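PDB 3D9W: putative acetyltransferase, which probably transfers acetyl groups, as expected of an arylamine N-acetyltransferase. Local coordinates for residues V62-L66 and A67-D71; P260-I263 and N264-D268. One frame throughout, in Å; residues are numbered along the deposited sequence.

In the fold
Contacts 1 and 2 are both local, and their centres lie 22 Å apart without touching. Contact 1 ties the incoming loop to the first turn of helix 66-73, facing helices 82-95 and 200-212; contact 2 ties successive turns at the end of helix 259-265, lying against the four-stranded antiparallel sheet 223-253. Each has a buried apolar side, made by Leu66 and Leu69 in the first and by Val262, Ile263 and Phe267 in the second. Their polar chemistry differs: the carboxylate of Asp65 caps its own helix, whereas Glu261 and Glu265 bring two like charges together at the surface and Asp268 is paired with arginines from other parts of the chain.

Contact 1. Residues V62-L66 and A67-D71; sequences VRLDL and ATLQD
Asp65 grips Thr68 through a single carboxylate oxygen, OD2, which accepts from both the backbone N and the OG1 of that residue. The CG of Asp65 sits between its own backbone N and carbonyl carbon (chi1 52°), a torsion that swings the carboxylate forward over the first turn. Thr68 N lies 2.9 Å from Asp65 OD2 in a nearly straight bond, and the donor stands above the carboxylate plane by 38°. Thr68 OG1 is also 2.9 Å from Asp65 OD2; it comes from the same face but on the syn side. Two donors from one residue thus fix the rotation of the carboxylate, and the negative charge at the helix start would probably interact favourably with the helix dipole. This is the N-cap of helix 66-73.

Backbone bonds continue from it. Leu69 N reaches Asp65 O at 3.1 Å, in the carbonyl plane, and Gln70 N reaches Leu66 O at 2.9 Å.

The apolar contacts lie on another side. Leu64 CD2 meets Leu69 CD2 at 4.4 Å, bridging the residue before the cap and the fourth after it, which is a hydrophobic staple; both side chains also rest on Glu84 of helix 82-95. Leu66 CD2 approaches Leu69 CD1 at 4.3 Å. Beside Leu66, the buried Gln70 amide bonds the backbone of Glu15 through NE2 and of Asp17 through OE1.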
loop_
_atom_site.group_PDB
_atom_site.type_symbol
_atom_site.label_atom_id
_atom_site.label_comp_id
_atom_site.label_asym_id
_atom_site.label_seq_id
_atom_site.Cartn_x
_atom_site.Cartn_y
_atom_site.Cartn_z
ATOM N N VAL A 62 -15.627 -1.468 2.374
ATOM C CA VAL A 62 -14.449 -0.614 2.310
ATOM C C VAL A 62 -14.734 0.443 1.263
ATOM O O VAL A 62 -14.788 0.132 0.082
ATOM C CB VAL A 62 -13.199 -1.394 1.855
ATOM C CG1 VAL A 62 -11.976 -0.507 1.977
ATOM C CG2 VAL A 62 -13.037 -2.676 2.677
ATOM N N ARG A 63 -14.917 1.690 1.678
ATOM C CA ARG A 63 -15.205 2.737 0.708
ATOM C C ARG A 63 -13.973 3.551 0.303
ATOM O O ARG A 63 -13.108 3.851 1.133
ATOM C CB ARG A 63 -16.326 3.642 1.237
ATOM C CG ARG A 63 -17.677 2.920 1.340
ATOM C CD ARG A 63 -18.807 3.847 1.781
ATOM N NE ARG A 63 -20.102 3.161 1.813
ATOM C CZ ARG A 63 -20.466 2.260 2.728
ATOM N NH1 ARG A 63 -19.641 1.922 3.712
ATOM N NH2 ARG A 63 -21.662 1.680 2.649
ATOM N N LEU A 64 -13.906 3.900 -0.983
ATOM C CA LEU A 64 -12.776 4.650 -1.511
ATOM C C LEU A 64 -13.002 6.140 -1.749
ATOM O O LEU A 64 -12.151 6.802 -2.347
ATOM C CB LEU A 64 -12.273 3.988 -2.794
ATOM C CG LEU A 64 -11.853 2.526 -2.605
ATOM C CD1 LEU A 64 -11.535 1.917 -3.951
ATOM C CD2 LEU A 64 -10.657 2.430 -1.658
ATOM N N ASP A 65 -14.134 6.679 -1.303
ATOM C CA ASP A 65 -14.355 8.111 -1.468
ATOM C C ASP A 65 -13.426 8.792 -0.486
ATOM O O ASP A 65 -13.142 8.251 0.574
ATOM C CB ASP A 65 -15.803 8.510 -1.165
ATOM C CG ASP A 65 -16.293 8.003 0.184
ATOM O OD1 ASP A 65 -16.802 6.856 0.237
ATOM O OD2 ASP A 65 -16.174 8.752 1.187
ATOM N N LEU A 66 -12.942 9.973 -0.841
ATOM C CA LEU A 66 -12.028 10.703 0.025
ATOM C C LEU A 66 -12.615 11.011 1.392
ATOM O O LEU A 66 -11.896 11.068 2.384
ATOM C CB LEU A 66 -11.574 11.988 -0.660
ATOM C CG LEU A 66 -10.552 11.716 -1.753
ATOM C CD1 LEU A 66 -10.308 12.959 -2.585
ATOM C CD2 LEU A 66 -9.266 11.251 -1.084
ATOM N N ALA A 67 -13.920 11.211 1.454
ATOM C CA ALA A 67 -14.547 11.495 2.731
ATOM C C ALA A 67 -14.123 10.425 3.730
ATOM O O ALA A 67 -13.438 10.712 4.708
ATOM C CB ALA A 67 -16.049 11.499 2.580
ATOM N N THR A 68 -14.512 9.184 3.473
ATOM C CA THR A 68 -14.161 8.098 4.370
ATOM C C THR A 68 -12.649 7.944 4.534
ATOM O O THR A 68 -12.142 7.885 5.658
ATOM C CB THR A 68 -14.735 6.770 3.877
ATOM O OG1 THR A 68 -16.095 6.961 3.474
ATOM C CG2 THR A 68 -14.704 5.743 4.996
ATOM N N LEU A 69 -11.929 7.882 3.416
ATOM C CA LEU A 69 -10.479 7.729 3.454
ATOM C C LEU A 69 -9.804 8.723 4.390
ATOM O O LEU A 69 -8.788 8.402 5.006
ATOM C CB LEU A 69 -9.876 7.881 2.059
ATOM C CG LEU A 69 -10.174 6.838 0.985
ATOM C CD1 LEU A 69 -9.213 7.082 -0.180
ATOM C CD2 LEU A 69 -9.987 5.426 1.527
ATOM N N GLN A 70 -10.357 9.927 4.497
ATOM C CA GLN A 70 -9.775 10.934 5.368
ATOM C C GLN A 70 -10.182 10.776 6.822
ATOM O O GLN A 70 -9.385 11.033 7.715
ATOM C CB GLN A 70 -10.150 12.333 4.889
ATOM C CG GLN A 70 -9.495 12.724 3.586
ATOM C CD GLN A 70 -9.741 14.174 3.225
ATOM O OE1 GLN A 70 -9.297 15.089 3.921
ATOM N NE2 GLN A 70 -10.456 14.394 2.132
ATOM N N ASP A 71 -11.417 10.363 7.073
ATOM C CA ASP A 71 -11.858 10.201 8.458
ATOM C C ASP A 71 -11.224 8.966 9.102
ATOM O O ASP A 71 -11.069 8.898 10.325
ATOM C CB ASP A 71 -13.397 10.099 8.547
ATOM C CG ASP A 71 -14.106 11.440 8.273
ATOM O OD1 ASP A 71 -13.644 12.497 8.773
ATOM O OD2 ASP A 71 -15.143 11.438 7.571
#

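Contact 2. Residues P260-I263 and N264-D268; sequences PEVI and NELFD
Glu261 extends with CG anti to the backbone N (chi1 171°), while Glu265 turns its CG beside its own N (chi1 -44°), and the two carboxylates one turn apart are brought face to face. Their planes differ by only 13° and stack, with Glu261 OE2 3.9 Å from Glu265 OE1. Such like charges would probably raise the proton affinity of one of the pair. Glu261 CG also lies against Glu265 OE1, at 3.5 Å.

On the buried side Val262 and Phe267 run side by side. Val262 CG1 touches Phe267 CE2 at 3.7 Å, and the ring turns its edge to the CA of Ile263. Leu240 touches both Val262 and Phe267.

Among the main-chain bonds linking the turns are one from Asn264 N to Pro260 O, 3.1 Å, a nearly straight one from Glu265 N to Glu261 O, 2.9 Å, and a more bent one from Leu266 N to Val262 O, 2.8 Å. Asp268, in left-handed backbone conformation, turns the chain so that Ile269 bonds the backbone of Ile263; its carboxylate forms salt bridges with Arg226 and Arg77. A short amphipathic helix, exposed glutamates on one side and apolar residues against an antiparallel sheet on the other, is consistent with the C-terminal alpha/beta domain of arylamine N-acetyltransferases.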
loop_
_atom_site.group_PDB
_atom_site.type_symbol
_atom_site.label_atom_id
_atom_site.label_comp_id
_atom_site.label_asym_id
_atom_site.label_seq_id
_atom_site.Cartn_x
_atom_site.Cartn_y
_atom_site.Cartn_z
ATOM N N PRO A 260 -5.328 -7.317 20.907
ATOM C CA PRO A 260 -5.577 -5.900 21.206
ATOM C C PRO A 260 -4.338 -5.048 21.440
ATOM O O PRO A 260 -4.171 -4.000 20.822
ATOM C CB PRO A 260 -6.469 -5.968 22.439
ATOM C CG PRO A 260 -7.277 -7.164 22.166
ATOM C CD PRO A 260 -6.239 -8.166 21.697
ATOM N N GLU A 261 -3.468 -5.512 22.330
ATOM C CA GLU A 261 -2.254 -4.785 22.657
ATOM C C GLU A 261 -1.293 -4.665 21.492
ATOM O O GLU A 261 -0.773 -3.585 21.221
ATOM C CB GLU A 261 -1.545 -5.444 23.835
ATOM C CG GLU A 261 -0.174 -4.878 24.097
ATOM C CD GLU A 261 0.221 -4.966 25.542
ATOM O OE1 GLU A 261 -0.405 -4.289 26.369
ATOM O OE2 GLU A 261 1.160 -5.710 25.855
ATOM N N VAL A 262 -1.047 -5.782 20.813
ATOM C CA VAL A 262 -0.141 -5.797 19.668
ATOM C C VAL A 262 -0.636 -4.848 18.589
ATOM O O VAL A 262 0.145 -4.122 17.985
ATOM C CB VAL A 262 -0.023 -7.216 19.073
ATOM C CG1 VAL A 262 0.593 -7.160 17.693
ATOM C CG2 VAL A 262 0.824 -8.085 19.984
ATOM N N ILE A 263 -1.948 -4.856 18.371
ATOM C CA ILE A 263 -2.582 -4.028 17.366
ATOM C C ILE A 263 -2.524 -2.536 17.680
ATOM O O ILE A 263 -2.494 -1.711 16.771
ATOM C CB ILE A 263 -4.035 -4.479 17.171
ATOM C CG1 ILE A 263 -4.044 -5.878 16.552
ATOM C CG2 ILE A 263 -4.787 -3.502 16.277
ATOM C CD1 ILE A 263 -5.417 -6.497 16.490
ATOM N N ASN A 264 -2.505 -2.190 18.963
ATOM C CA ASN A 264 -2.433 -0.792 19.377
ATOM C C ASN A 264 -0.993 -0.271 19.378
ATOM O O ASN A 264 -0.699 0.792 18.814
ATOM C CB ASN A 264 -3.026 -0.625 20.777
ATOM C CG ASN A 264 -2.578 0.664 21.452
ATOM O OD1 ASN A 264 -2.871 1.758 20.987
ATOM N ND2 ASN A 264 -1.860 0.533 22.555
ATOM N N GLU A 265 -0.097 -1.028 20.004
ATOM C CA GLU A 265 1.295 -0.626 20.097
ATOM C C GLU A 265 2.076 -0.812 18.809
ATOM O O GLU A 265 2.807 0.085 18.385
ATOM C CB GLU A 265 1.990 -1.399 21.212
ATOM C CG GLU A 265 1.189 -1.506 22.495
ATOM C CD GLU A 265 2.013 -2.032 23.650
ATOM O OE1 GLU A 265 2.738 -3.029 23.472
ATOM O OE2 GLU A 265 1.930 -1.448 24.743
ATOM N N LEU A 266 1.913 -1.978 18.190
ATOM C CA LEU A 266 2.623 -2.309 16.960
ATOM C C LEU A 266 2.005 -1.884 15.647
ATOM O O LEU A 266 2.691 -1.845 14.631
ATOM C CB LEU A 266 2.864 -3.808 16.875
ATOM C CG LEU A 266 3.914 -4.348 17.816
ATOM C CD1 LEU A 266 4.701 -5.426 17.088
ATOM C CD2 LEU A 266 4.843 -3.236 18.254
ATOM N N PHE A 267 0.723 -1.563 15.645
ATOM C CA PHE A 267 0.089 -1.208 14.395
ATOM C C PHE A 267 -0.681 0.091 14.430
ATOM O O PHE A 267 -1.316 0.473 13.450
ATOM C CB PHE A 267 -0.799 -2.375 13.965
ATOM C CG PHE A 267 -0.022 -3.624 13.656
ATOM C CD1 PHE A 267 0.716 -3.723 12.475
ATOM C CD2 PHE A 267 0.026 -4.670 14.562
ATOM C CE1 PHE A 267 1.494 -4.847 12.201
ATOM C CE2 PHE A 267 0.804 -5.804 14.301
ATOM C CZ PHE A 267 1.538 -5.890 13.117
ATOM N N ASP A 268 -0.613 0.766 15.570
ATOM C CA ASP A 268 -1.269 2.047 15.760
ATOM C C ASP A 268 -2.681 2.057 15.229
ATOM O O ASP A 268 -3.111 2.998 14.566
ATOM C CB ASP A 268 -0.436 3.129 15.104
ATOM C CG ASP A 268 0.961 3.154 15.642
ATOM O OD1 ASP A 268 1.094 3.238 16.883
ATOM O OD2 ASP A 268 1.915 3.073 14.838
#